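Local coordinates for protein glutathione S-transferase (Rhodospirillum rubrum F11, PDB 4O7H) that probably catalyses the conjugation of the thiol of glutathione to electrophilic substrates, as expected of a dimeric glutathione S-transferase, at residues 39-44 / 48-53; 13-18 / 66-71; 4-9 / 204-209. All coordinates share one frame; numbering follows the deposited sequence.

Contact 1 (39-44 / 48-53); sequences ESFLAM and GEVPVL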
ATOM      1  N   GLU A  39       4.659  10.492 -22.279  1.00 25.18           N
ATOM      2  CA  GLU A  39       5.122  11.594 -21.461  1.00 24.62           C
ATOM      3  C   GLU A  39       3.955  12.413 -20.950  1.00 19.28           C
ATOM      4  O   GLU A  39       4.066  12.991 -19.896  1.00 17.67           O
ATOM      5  CB  GLU A  39       6.114  12.509 -22.220  1.00 29.44           C
ATOM      6  CG  GLU A  39       7.421  11.831 -22.611  1.00 35.97           C
ATOM      7  CD  GLU A  39       8.526  11.887 -21.553  1.00 40.90           C
ATOM      8  OE1 GLU A  39       8.271  12.190 -20.368  1.00 38.64           O
ATOM      9  OE2 GLU A  39       9.699  11.628 -21.931  1.00 48.15           O
ATOM     10  N   SER A  40       2.861  12.505 -21.689  1.00 18.24           N
ATOM     11  CA  SER A  40       1.715  13.293 -21.227  1.00 18.29           C
ATOM     12  C   SER A  40       1.070  12.611 -19.980  1.00 15.83           C
ATOM     13  O   SER A  40       0.614  13.282 -19.050  1.00 15.49           O
ATOM     14  CB  SER A  40       0.690  13.503 -22.322  1.00 21.59           C
ATOM     15  OG  SER A  40       1.232  14.364 -23.332  1.00 24.06           O
ATOM     16  N   PHE A  41       1.033  11.295 -19.997  1.00 15.74           N
ATOM     17  CA  PHE A  41       0.466  10.555 -18.848  1.00 14.39           C
ATOM     18  C   PHE A  41       1.366  10.710 -17.631  1.00 15.21           C
ATOM     19  O   PHE A  41       0.878  10.975 -16.540  1.00 13.65           O
ATOM     20  CB  PHE A  41       0.225   9.081 -19.183  1.00 13.90           C
ATOM     21  CG  PHE A  41      -0.416   8.313 -18.069  1.00 12.87           C
ATOM     22  CD1 PHE A  41      -1.763   8.302 -17.921  1.00 13.77           C
ATOM     23  CD2 PHE A  41       0.350   7.605 -17.163  1.00 13.28           C
ATOM     24  CE1 PHE A  41      -2.352   7.631 -16.869  1.00 13.88           C
ATOM     25  CE2 PHE A  41      -0.248   6.899 -16.124  1.00 13.24           C
ATOM     26  CZ  PHE A  41      -1.578   6.972 -15.951  1.00 13.53           C
ATOM     27  N   LEU A  42       2.677  10.599 -17.839  1.00 16.45           N
ATOM     28  CA  LEU A  42       3.650  10.794 -16.785  1.00 17.42           C
ATOM     29  C   LEU A  42       3.576  12.183 -16.207  1.00 16.20           C
ATOM     30  O   LEU A  42       3.767  12.385 -15.012  1.00 16.30           O
ATOM     31  CB  LEU A  42       5.083  10.577 -17.320  1.00 20.11           C
ATOM     32  CG  LEU A  42       5.572   9.153 -17.355  1.00 23.11           C
ATOM     33  CD1 LEU A  42       6.958   9.110 -18.003  1.00 25.63           C
ATOM     34  CD2 LEU A  42       5.627   8.561 -15.950  1.00 21.68           C
ATOM     35  N   ALA A  43       3.310  13.189 -17.062  1.00 15.11           N
ATOM     36  CA  ALA A  43       3.153  14.537 -16.572  1.00 15.42           C
ATOM     37  C   ALA A  43       1.996  14.637 -15.603  1.00 16.33           C
ATOM     38  O   ALA A  43       2.066  15.369 -14.649  1.00 17.49           O
ATOM     39  CB  ALA A  43       2.959  15.544 -17.720  1.00 17.93           C
ATOM     40  N   MET A  44       0.924  13.899 -15.867  1.00 14.59           N
ATOM     41  CA  MET A  44      -0.240  13.902 -14.989  1.00 14.89           C
ATOM     42  C   MET A  44      -0.013  13.083 -13.693  1.00 14.53           C
ATOM     43  O   MET A  44      -0.413  13.517 -12.598  1.00 14.65           O
ATOM     44  CB  MET A  44      -1.422  13.317 -15.761  1.00 14.98           C
ATOM     45  CG  MET A  44      -2.664  13.146 -14.938  1.00 14.34           C
ATOM     46  SD  MET A  44      -4.036  12.481 -15.879  1.00 15.30           S
ATOM     47  CE  MET A  44      -3.429  10.902 -16.295  1.00 14.78           C
ATOM     48  N   GLY A  48       3.514   6.946 -13.063  1.00 11.38           N
ATOM     49  CA  GLY A  48       3.270   6.244 -14.333  1.00 13.00           C
ATOM     50  C   GLY A  48       2.402   5.014 -14.176  1.00 14.12           C
ATOM     51  O   GLY A  48       2.535   4.045 -14.947  1.00 16.02           O
ATOM     52  N   GLU A  49       1.514   5.062 -13.181  1.00 12.64           N
ATOM     53  CA  GLU A  49       0.582   3.971 -12.932  1.00 13.51           C
ATOM     54  C   GLU A  49      -0.851   4.413 -13.118  1.00 11.87           C
ATOM     55  O   GLU A  49      -1.163   5.590 -12.924  1.00 12.06           O
ATOM     56  CB  GLU A  49       0.714   3.501 -11.494  1.00 15.22           C
ATOM     57  CG  GLU A  49       2.126   3.120 -11.061  1.00 18.82           C
ATOM     58  CD  GLU A  49       2.519   1.707 -11.355  1.00 23.59           C
ATOM     59  OE1 GLU A  49       1.838   1.030 -12.203  1.00 25.19           O
ATOM     60  OE2 GLU A  49       3.519   1.257 -10.697  1.00 25.39           O
ATOM     61  N   VAL A  50      -1.712   3.437 -13.433  1.00 11.63           N
ATOM     62  CA  VAL A  50      -3.127   3.563 -13.215  1.00 11.31           C
ATOM     63  C   VAL A  50      -3.511   2.957 -11.834  1.00 10.53           C
ATOM     64  O   VAL A  50      -2.805   2.077 -11.335  1.00 11.17           O
ATOM     65  CB  VAL A  50      -3.963   2.901 -14.323  1.00 11.27           C
ATOM     66  CG1 VAL A  50      -3.758   3.664 -15.630  1.00 12.82           C
ATOM     67  CG2 VAL A  50      -3.614   1.413 -14.459  1.00 11.06           C
ATOM     68  N   PRO A  51      -4.625   3.392 -11.241  1.00 10.25           N
ATOM     69  CA  PRO A  51      -5.642   4.356 -11.694  1.00  9.70           C
ATOM     70  C   PRO A  51      -5.318   5.800 -11.414  1.00  9.85           C
ATOM     71  O   PRO A  51      -4.564   6.149 -10.477  1.00 10.08           O
ATOM     72  CB  PRO A  51      -6.881   3.977 -10.899  1.00  9.96           C
ATOM     73  CG  PRO A  51      -6.315   3.427  -9.612  1.00  9.78           C
ATOM     74  CD  PRO A  51      -5.034   2.743  -9.974  1.00 10.28           C
ATOM     75  N   VAL A  52      -5.898   6.661 -12.260  1.00  9.84           N
ATOM     76  CA  VAL A  52      -5.916   8.092 -12.002  1.00 10.18           C
ATOM     77  C   VAL A  52      -7.356   8.580 -12.250  1.00 10.00           C
ATOM     78  O   VAL A  52      -7.919   8.310 -13.340  1.00 10.57           O
ATOM     79  CB  VAL A  52      -4.968   8.852 -12.954  1.00 10.79           C
ATOM     80  CG1 VAL A  52      -5.022  10.338 -12.679  1.00 10.96           C
ATOM     81  CG2 VAL A  52      -3.541   8.350 -12.762  1.00 10.82           C
ATOM     82  N   LEU A  53      -7.922   9.281 -11.289  1.00  9.89           N
ATOM     83  CA  LEU A  53      -9.246   9.883 -11.406  1.00 11.03           C
ATOM     84  C   LEU A  53      -9.112  11.373 -11.705  1.00 11.90           C
ATOM     85  O   LEU A  53      -8.352  12.079 -11.001  1.00 10.90           O
ATOM     86  CB  LEU A  53     -10.031   9.683 -10.124  1.00 11.27           C
ATOM     87  CG  LEU A  53     -11.462  10.240 -10.024  1.00 12.85           C
ATOM     88  CD1 LEU A  53     -12.416   9.442 -10.899  1.00 13.86           C
ATOM     89  CD2 LEU A  53     -11.898  10.265  -8.584  1.00 13.97           C
TER
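F41 turns the rim of its ring on the backbone of G48 and E49, the contact on which helix 39-44 chiefly leans against the segment that follows it. CZ lies 3.4 Å from E49 O and CE2 3.8 Å from G48 C, both close to the ring plane, so the carbonyl oxygen meets the electropositive C-H edge of the phenyl group. That oxygen also accepts a hydrogen bond from N45 ND2 in the intervening turn. With CG anti to the backbone N (chi1 -177°), the ring is carried off the helix toward this loop. L42 makes the other contact with backbone: its CD2 methyl rests 3.7 Å from G48 CA, where the chain turns with a positive phi.

The loop is characteristic of the thioredoxin-like domain of glutathione S-transferases, leading through a cis peptide between V50 and P51 into strand 52-54. In relatives, the residue before this proline pairs its backbone with glutathione, a role V50 may share.

Apolar side chains make up the rest. F41 CZ reaches V50 CG1 and V52 CG2, each at 4.0 Å and oblique to the ring. M44 and V52 extend toward each other tip to tip; an extended chain carries M44 SD out to V52 CG1, and the bend at chi3 (64°) turns CE back so that it too lies 4.0 Å from that methyl. T60 of the neighbouring strand touches both M44 and V52.

Contact 2 (13-18 / 66-71); sequences ARKVRV and AICEYL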
ATOM      1  N   ALA A  13      -7.026  -0.453 -10.314  1.00  9.00           N
ATOM      2  CA  ALA A  13      -7.943   0.208 -11.224  1.00  8.78           C
ATOM      3  C   ALA A  13      -9.274  -0.503 -11.277  1.00  8.46           C
ATOM      4  O   ALA A  13     -10.329   0.165 -11.275  1.00  9.23           O
ATOM      5  CB  ALA A  13      -7.323   0.356 -12.613  1.00  9.96           C
ATOM      6  N   ARG A  14      -9.252  -1.835 -11.258  1.00  8.92           N
ATOM      7  CA  ARG A  14     -10.505  -2.574 -11.157  1.00  8.80           C
ATOM      8  C   ARG A  14     -11.258  -2.155  -9.926  1.00  9.52           C
ATOM      9  O   ARG A  14     -12.479  -1.917  -9.971  1.00  9.00           O
ATOM     10  CB  ARG A  14     -10.266  -4.078 -11.182  1.00  9.13           C
ATOM     11  CG  ARG A  14      -9.832  -4.657 -12.534  1.00  9.25           C
ATOM     12  CD  ARG A  14      -9.780  -6.203 -12.529  1.00  9.88           C
ATOM     13  NE  ARG A  14      -9.546  -6.636 -13.905  1.00 11.68           N
ATOM     14  CZ  ARG A  14     -10.138  -7.658 -14.509  1.00 11.96           C
ATOM     15  NH1 ARG A  14     -10.917  -8.487 -13.853  1.00 12.02           N
ATOM     16  NH2 ARG A  14      -9.926  -7.835 -15.810  1.00 12.13           N
ATOM     17  N   LYS A  15     -10.562  -2.097  -8.801  1.00  9.44           N
ATOM     18  CA  LYS A  15     -11.199  -1.688  -7.552  1.00 10.33           C
ATOM     19  C   LYS A  15     -11.878  -0.337  -7.635  1.00  9.31           C
ATOM     20  O   LYS A  15     -13.000  -0.152  -7.177  1.00  8.53           O
ATOM     21  CB  LYS A  15     -10.227  -1.734  -6.367  1.00 12.94           C
ATOM     22  CG  LYS A  15     -10.740  -0.878  -5.205  1.00 15.64           C
ATOM     23  CD  LYS A  15     -10.095  -1.207  -3.926  1.00 19.63           C
ATOM     24  CE  LYS A  15      -8.654  -0.908  -3.934  1.00 19.15           C
ATOM     25  NZ  LYS A  15      -8.171  -1.219  -2.567  1.00 21.54           N
ATOM     26  N   VAL A  16     -11.209   0.655  -8.223  1.00  8.34           N
ATOM     27  CA  VAL A  16     -11.802   1.967  -8.344  1.00  8.49           C
ATOM     28  C   VAL A  16     -13.045   1.955  -9.259  1.00  9.00           C
ATOM     29  O   VAL A  16     -14.055   2.572  -8.946  1.00  9.15           O
ATOM     30  CB  VAL A  16     -10.752   3.003  -8.778  1.00  8.40           C
ATOM     31  CG1 VAL A  16     -11.397   4.361  -9.014  1.00  8.47           C
ATOM     32  CG2 VAL A  16      -9.673   3.207  -7.692  1.00  9.03           C
ATOM     33  N   ARG A  17     -13.003   1.192 -10.342  1.00  8.65           N
ATOM     34  CA  ARG A  17     -14.133   1.070 -11.195  1.00  9.70           C
ATOM     35  C   ARG A  17     -15.345   0.507 -10.420  1.00  8.53           C
ATOM     36  O   ARG A  17     -16.465   1.001 -10.557  1.00  8.91           O
ATOM     37  CB  ARG A  17     -13.884   0.149 -12.400  1.00 10.88           C
ATOM     38  CG  ARG A  17     -12.862   0.678 -13.380  1.00 11.13           C
ATOM     39  CD  ARG A  17     -12.827  -0.206 -14.598  1.00 13.79           C
ATOM     40  NE  ARG A  17     -13.981   0.084 -15.463  1.00 14.12           N
ATOM     41  CZ  ARG A  17     -14.179  -0.548 -16.626  1.00 14.39           C
ATOM     42  NH1 ARG A  17     -13.352  -1.507 -17.009  1.00 16.15           N
ATOM     43  NH2 ARG A  17     -15.177  -0.176 -17.428  1.00 16.68           N
ATOM     44  N   VAL A  18     -15.123  -0.556  -9.671  1.00  8.76           N
ATOM     45  CA  VAL A  18     -16.192  -1.137  -8.840  1.00  8.70           C
ATOM     46  C   VAL A  18     -16.696  -0.126  -7.820  1.00  9.45           C
ATOM     47  O   VAL A  18     -17.936   0.035  -7.626  1.00  9.19           O
ATOM     48  CB  VAL A  18     -15.764  -2.466  -8.215  1.00  8.90           C
ATOM     49  CG1 VAL A  18     -16.853  -2.976  -7.242  1.00  8.71           C
ATOM     50  CG2 VAL A  18     -15.398  -3.496  -9.284  1.00  9.50           C
ATOM     51  N   ALA A  66      -5.520   6.502  -2.314  1.00 10.10           N
ATOM     52  CA  ALA A  66      -5.881   7.902  -2.272  1.00 10.05           C
ATOM     53  C   ALA A  66      -7.231   8.170  -2.925  1.00  9.73           C
ATOM     54  O   ALA A  66      -8.054   8.929  -2.414  1.00  9.52           O
ATOM     55  CB  ALA A  66      -4.839   8.742  -2.976  1.00 10.15           C
ATOM     56  N   ILE A  67      -7.477   7.530  -4.072  1.00  9.05           N
ATOM     57  CA  ILE A  67      -8.778   7.678  -4.752  1.00  9.15           C
ATOM     58  C   ILE A  67      -9.916   7.136  -3.890  1.00  9.26           C
ATOM     59  O   ILE A  67     -10.933   7.793  -3.726  1.00 10.85           O
ATOM     60  CB  ILE A  67      -8.793   7.012  -6.150  1.00  9.42           C
ATOM     61  CG1 ILE A  67      -7.836   7.758  -7.099  1.00  9.67           C
ATOM     62  CG2 ILE A  67     -10.199   6.980  -6.685  1.00  9.18           C
ATOM     63  CD1 ILE A  67      -7.513   6.949  -8.345  1.00 10.34           C
ATOM     64  N   CYS A  68      -9.743   5.954  -3.315  1.00 10.07           N
ATOM     65  CA  CYS A  68     -10.780   5.363  -2.462  1.00 10.39           C
ATOM     66  C   CYS A  68     -11.096   6.208  -1.250  1.00 11.64           C
ATOM     67  O   CYS A  68     -12.286   6.430  -0.918  1.00 10.56           O
ATOM     68  CB  CYS A  68     -10.402   3.945  -2.095  1.00 11.41           C
ATOM     69  SG  CYS A  68     -10.534   2.791  -3.499  1.00 12.68           S
ATOM     70  N   GLU A  69     -10.073   6.766  -0.617  1.00 10.23           N
ATOM     71  CA  GLU A  69     -10.323   7.596   0.559  1.00 10.87           C
ATOM     72  C   GLU A  69     -10.968   8.914   0.128  1.00 11.19           C
ATOM     73  O   GLU A  69     -11.886   9.397   0.798  1.00 13.11           O
ATOM     74  CB  GLU A  69      -9.038   7.862   1.307  1.00 11.45           C
ATOM     75  CG  GLU A  69      -8.391   6.626   1.892  1.00 11.42           C
ATOM     76  CD  GLU A  69      -9.168   6.055   3.059  1.00 13.07           C
ATOM     77  OE1 GLU A  69      -9.922   6.787   3.722  1.00 13.29           O
ATOM     78  OE2 GLU A  69      -8.997   4.853   3.274  1.00 18.82           O
ATOM     79  N   TYR A  70     -10.543   9.460  -1.013  1.00 10.83           N
ATOM     80  CA  TYR A  70     -11.135  10.667  -1.577  1.00 11.19           C
ATOM     81  C   TYR A  70     -12.601  10.400  -1.877  1.00 11.20           C
ATOM     82  O   TYR A  70     -13.475  11.240  -1.553  1.00 11.69           O
ATOM     83  CB  TYR A  70     -10.408  11.037  -2.864  1.00 11.96           C
ATOM     84  CG  TYR A  70     -11.116  12.084  -3.686  1.00 11.75           C
ATOM     85  CD1 TYR A  70     -10.946  13.441  -3.424  1.00 12.50           C
ATOM     86  CD2 TYR A  70     -11.946  11.706  -4.733  1.00 11.46           C
ATOM     87  CE1 TYR A  70     -11.602  14.423  -4.210  1.00 12.79           C
ATOM     88  CE2 TYR A  70     -12.603  12.691  -5.501  1.00 12.08           C
ATOM     89  CZ  TYR A  70     -12.442  14.009  -5.224  1.00 13.56           C
ATOM     90  OH  TYR A  70     -13.120  14.988  -5.994  1.00 14.90           O
ATOM     91  N   LEU A  71     -12.923   9.277  -2.496  1.00 11.00           N
ATOM     92  CA  LEU A  71     -14.349   8.991  -2.819  1.00 11.96           C
ATOM     93  C   LEU A  71     -15.214   8.949  -1.558  1.00 13.95           C
ATOM     94  O   LEU A  71     -16.361   9.436  -1.572  1.00 13.51           O
ATOM     95  CB  LEU A  71     -14.536   7.732  -3.650  1.00 11.97           C
ATOM     96  CG  LEU A  71     -13.932   7.725  -5.040  1.00 12.20           C
ATOM     97  CD1 LEU A  71     -14.094   6.338  -5.635  1.00 12.31           C
ATOM     98  CD2 LEU A  71     -14.534   8.842  -5.927  1.00 12.98           C
TER
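V16 and C68 mark the nearest backbone approach of two almost parallel helical segments, their CA atoms 6.9 Å apart and the segment axes 10.4 Å apart at an angle of 14°. This is the helix pair of the thioredoxin-like domain, in which helices 11-22 and 64-74 lie side by side against one face of the sheet. Four buried residues, K15, V16, I67 and C68, meet across the gap.

V16 and I67 form the apolar centre. Their side chains cross at about a right angle, and I67 CG2 sits against both valine methyls, 3.7 Å from V16 CG1 and 3.9 Å from V16 CG2. CG1 of V16 stands anti to its own backbone N (chi1 175°) and CG2 anti to the carbonyl carbon, which leaves the fork of the two methyls to receive the isoleucine branch. L4 of strand 3-6 touches V16 from the sheet.

Next to this pair, the K15 chain runs alongside the thiol of C68. Its polar end belongs elsewhere: NZ forms a salt bridge with D99 of helix 85-119 and a hydrogen bond with T165 of helix 161-175. The buried ammonium group is thus paired with partners from the all-helical part of the protein, while its methylene chain lines the helix interface. The extended first two torsions lay K15 CG and CD beside the sulfur, with CD 4.0 Å from C68 SG; the bend at chi3 (65°) then sets CE, which stays within 4.2 Å of C68 SG.

Contact 3 (4-9 / 204-209); sequences LYHHGL and LTETIS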
ATOM      1  N   LEU A   4     -11.792   8.089 -15.519  1.00 13.16           N
ATOM      2  CA  LEU A   4     -10.840   7.194 -14.858  1.00 12.61           C
ATOM      3  C   LEU A   4      -9.884   6.599 -15.887  1.00 12.22           C
ATOM      4  O   LEU A   4     -10.289   5.893 -16.844  1.00 12.13           O
ATOM      5  CB  LEU A   4     -11.597   6.064 -14.123  1.00 13.38           C
ATOM      6  CG  LEU A   4     -10.656   5.164 -13.345  1.00 13.70           C
ATOM      7  CD1 LEU A   4     -10.176   5.896 -12.112  1.00 13.42           C
ATOM      8  CD2 LEU A   4     -11.286   3.824 -13.035  1.00 14.27           C
ATOM      9  N   TYR A   5      -8.609   6.886 -15.719  1.00 10.85           N
ATOM     10  CA  TYR A   5      -7.565   6.215 -16.451  1.00 11.70           C
ATOM     11  C   TYR A   5      -7.326   4.859 -15.829  1.00 11.59           C
ATOM     12  O   TYR A   5      -7.039   4.743 -14.598  1.00 11.33           O
ATOM     13  CB  TYR A   5      -6.269   7.051 -16.496  1.00 11.83           C
ATOM     14  CG  TYR A   5      -6.376   8.314 -17.325  1.00 12.89           C
ATOM     15  CD1 TYR A   5      -6.855   9.495 -16.771  1.00 13.36           C
ATOM     16  CD2 TYR A   5      -6.058   8.299 -18.668  1.00 14.95           C
ATOM     17  CE1 TYR A   5      -6.989  10.642 -17.517  1.00 14.71           C
ATOM     18  CE2 TYR A   5      -6.196   9.431 -19.431  1.00 14.97           C
ATOM     19  CZ  TYR A   5      -6.671  10.585 -18.865  1.00 14.80           C
ATOM     20  OH  TYR A   5      -6.799  11.761 -19.629  1.00 16.89           O
ATOM     21  N   HIS A   6      -7.406   3.816 -16.646  1.00 11.88           N
ATOM     22  CA  HIS A   6      -7.343   2.463 -16.114  1.00 11.61           C
ATOM     23  C   HIS A   6      -6.712   1.502 -17.136  1.00 12.49           C
ATOM     24  O   HIS A   6      -6.492   1.858 -18.309  1.00 13.22           O
ATOM     25  CB  HIS A   6      -8.752   1.967 -15.744  1.00 12.84           C
ATOM     26  CG  HIS A   6      -9.529   1.426 -16.903  1.00 12.98           C
ATOM     27  ND1 HIS A   6      -9.713   0.076 -17.095  1.00 14.47           N
ATOM     28  CD2 HIS A   6     -10.174   2.049 -17.914  1.00 14.59           C
ATOM     29  CE1 HIS A   6     -10.400  -0.115 -18.206  1.00 15.42           C
ATOM     30  NE2 HIS A   6     -10.706   1.066 -18.719  1.00 15.04           N
ATOM     31  N   HIS A   7      -6.491   0.284 -16.714  1.00 12.03           N
ATOM     32  CA  HIS A   7      -6.331  -0.819 -17.635  1.00 13.85           C
ATOM     33  C   HIS A   7      -6.803  -2.073 -16.978  1.00 12.86           C
ATOM     34  O   HIS A   7      -6.835  -2.176 -15.747  1.00 12.92           O
ATOM     35  CB  HIS A   7      -4.946  -0.929 -18.255  1.00 16.84           C
ATOM     36  CG  HIS A   7      -3.840  -1.224 -17.328  1.00 19.92           C
ATOM     37  ND1 HIS A   7      -3.654  -2.458 -16.746  1.00 23.25           N
ATOM     38  CD2 HIS A   7      -2.766  -0.478 -16.962  1.00 20.63           C
ATOM     39  CE1 HIS A   7      -2.545  -2.453 -16.023  1.00 22.76           C
ATOM     40  NE2 HIS A   7      -1.980  -1.264 -16.144  1.00 22.98           N
ATOM     41  N   GLY A   8      -7.202  -3.031 -17.792  1.00 12.77           N
ATOM     42  CA  GLY A   8      -7.816  -4.245 -17.279  1.00 13.31           C
ATOM     43  C   GLY A   8      -6.917  -5.111 -16.439  1.00 12.93           C
ATOM     44  O   GLY A   8      -7.426  -5.943 -15.675  1.00 13.46           O
ATOM     45  N   LEU A   9      -5.596  -4.974 -16.541  1.00 13.18           N
ATOM     46  CA  LEU A   9      -4.726  -5.818 -15.768  1.00 13.81           C
ATOM     47  C   LEU A   9      -4.392  -5.268 -14.385  1.00 12.12           C
ATOM     48  O   LEU A   9      -3.639  -5.852 -13.661  1.00 13.90           O
ATOM     49  CB  LEU A   9      -3.409  -5.999 -16.542  1.00 16.40           C
ATOM     50  CG  LEU A   9      -3.605  -6.759 -17.855  1.00 19.65           C
ATOM     51  CD1 LEU A   9      -2.225  -7.009 -18.435  1.00 22.74           C
ATOM     52  CD2 LEU A   9      -4.294  -8.084 -17.599  1.00 23.80           C
ATOM     53  N   LEU A 204     -16.415  -8.322 -15.896  1.00 12.20           N
ATOM     54  CA  LEU A 204     -16.771  -9.637 -16.457  1.00 12.74           C
ATOM     55  C   LEU A 204     -16.870  -9.625 -17.940  1.00 14.17           C
ATOM     56  O   LEU A 204     -16.548 -10.647 -18.573  1.00 15.10           O
ATOM     57  CB  LEU A 204     -18.067 -10.192 -15.859  1.00 12.09           C
ATOM     58  CG  LEU A 204     -18.029 -10.335 -14.348  1.00 12.38           C
ATOM     59  CD1 LEU A 204     -19.334 -11.005 -13.925  1.00 12.79           C
ATOM     60  CD2 LEU A 204     -16.826 -11.135 -13.880  1.00 12.65           C
ATOM     61  N   THR A 205     -17.309  -8.525 -18.518  1.00 15.53           N
ATOM     62  CA  THR A 205     -17.572  -8.501 -19.977  1.00 17.66           C
ATOM     63  C   THR A 205     -16.420  -8.029 -20.835  1.00 19.47           C
ATOM     64  O   THR A 205     -16.308  -8.381 -22.008  1.00 20.35           O
ATOM     65  CB  THR A 205     -18.823  -7.673 -20.283  1.00 17.76           C
ATOM     66  OG1 THR A 205     -18.646  -6.325 -19.875  1.00 17.27           O
ATOM     67  CG2 THR A 205     -20.026  -8.217 -19.529  1.00 21.64           C
ATOM     68  N   GLU A 206     -15.553  -7.199 -20.277  1.00 18.54           N
ATOM     69  CA  GLU A 206     -14.431  -6.677 -21.048  1.00 18.11           C
ATOM     70  C   GLU A 206     -13.304  -7.723 -21.123  1.00 19.76           C
ATOM     71  O   GLU A 206     -13.186  -8.623 -20.288  1.00 20.13           O
ATOM     72  CB  GLU A 206     -13.972  -5.319 -20.433  1.00 18.53           C
ATOM     73  CG  GLU A 206     -15.037  -4.247 -20.506  1.00 18.13           C
ATOM     74  CD  GLU A 206     -14.626  -2.912 -19.850  1.00 18.06           C
ATOM     75  OE1 GLU A 206     -13.419  -2.779 -19.529  1.00 19.96           O
ATOM     76  OE2 GLU A 206     -15.521  -2.060 -19.717  1.00 19.65           O
ATOM     77  N   THR A 207     -12.488  -7.631 -22.164  1.00 20.78           N
ATOM     78  CA  THR A 207     -11.379  -8.541 -22.347  1.00 21.94           C
ATOM     79  C   THR A 207     -10.081  -7.758 -22.494  1.00 22.29           C
ATOM     80  O   THR A 207     -10.078  -6.572 -22.769  1.00 24.35           O
ATOM     81  CB  THR A 207     -11.559  -9.391 -23.603  1.00 23.42           C
ATOM     82  OG1 THR A 207     -11.751  -8.522 -24.722  1.00 26.01           O
ATOM     83  CG2 THR A 207     -12.764 -10.344 -23.471  1.00 23.20           C
ATOM     84  N   ILE A 208      -8.986  -8.463 -22.281  1.00 24.07           N
ATOM     85  CA  ILE A 208      -7.684  -7.922 -22.448  1.00 26.15           C
ATOM     86  C   ILE A 208      -7.032  -8.779 -23.547  1.00 25.24           C
ATOM     87  O   ILE A 208      -6.651  -9.925 -23.321  1.00 23.79           O
ATOM     88  CB  ILE A 208      -6.911  -7.999 -21.127  1.00 29.15           C
ATOM     89  CG1 ILE A 208      -7.642  -7.173 -20.060  1.00 30.38           C
ATOM     90  CG2 ILE A 208      -5.500  -7.492 -21.323  1.00 29.51           C
ATOM     91  CD1 ILE A 208      -7.944  -7.948 -18.816  1.00 31.02           C
ATOM     92  N   SER A 209      -6.909  -8.194 -24.733  1.00 28.59           N
ATOM     93  CA  SER A 209      -6.292  -8.879 -25.864  1.00 31.36           C
ATOM     94  C   SER A 209      -4.829  -9.200 -25.557  1.00 30.32           C
ATOM     95  O   SER A 209      -4.120  -8.383 -24.965  1.00 28.87           O
ATOM     96  CB  SER A 209      -6.403  -7.989 -27.096  1.00 34.61           C
ATOM     97  OG  SER A 209      -5.721  -8.587 -28.187  1.00 42.10           O
TER
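I208 contributes the most surface to this contact, and its methyls settle on G8 and L9 in the loop that leaves strand 3-6. In the thioredoxin-like domain of glutathione S-transferases this loop leads from the first strand to the first helix and borders the glutathione site in relatives; here it is covered by the segment that follows helix 201-205, so the chain's C-terminal region returns to its beginning.

The isoleucine uses each branch differently. CD1 reaches the G8 peptide, 3.8 Å from G8 O, while CG1 approaches G8 CA at 4.0 Å. A chi2 of 126°, far from a staggered value, turns CD1 onto that carbonyl. G8 O meanwhile accepts a hydrogen bond from R14 NE, so the methyl shares the oxygen's surroundings with a charged donor.

The L9 side chain passes slantwise over I208, its CD2 3.8 Å from I208 CD1 and 4.0 Å from I208 CG2. Helix 85-119 adds to this apolar patch, with L115 and L116 against L9 and V119 against I208. The backbone N of I208 is hydrogen-bonded to Y175 OH.

E206, just past the helix end, brings OE1 to 4.2 Å from H6 CE1, a loose approach oblique to the imidazole. OE1 is held by R17 NH1 in a salt bridge. Within the loop, the L9 backbone N donates a weak, bent hydrogen bond to the edge of the H7 ring, reaching ND1 at 3.2 Å with an N-H...N angle of 131°.

How the contacts relate
Three contacts with centres 15 to 16 Å apart spread over one thioredoxin-like domain and its junction with the helical region. Along the chain, contact 3 encloses contact 2, which encloses contact 1. Contacts 1 and 3 share the sheet, where strands 3-6 and 52-54 are antiparallel neighbours joined by a probable Y5 N to V52 O hydrogen bond of 2.9 Å. P51 leads from contact 1 to contact 2, its ring lying near A13 and V16 and its carbonyl oxygen near I67. Helix 11-22 links contact 2 to contact 3 through R14 and R17. Backbone and side-chain contacts together thus tie the cis-proline loop and the exit loop of strand 3-6 to helix 11-22.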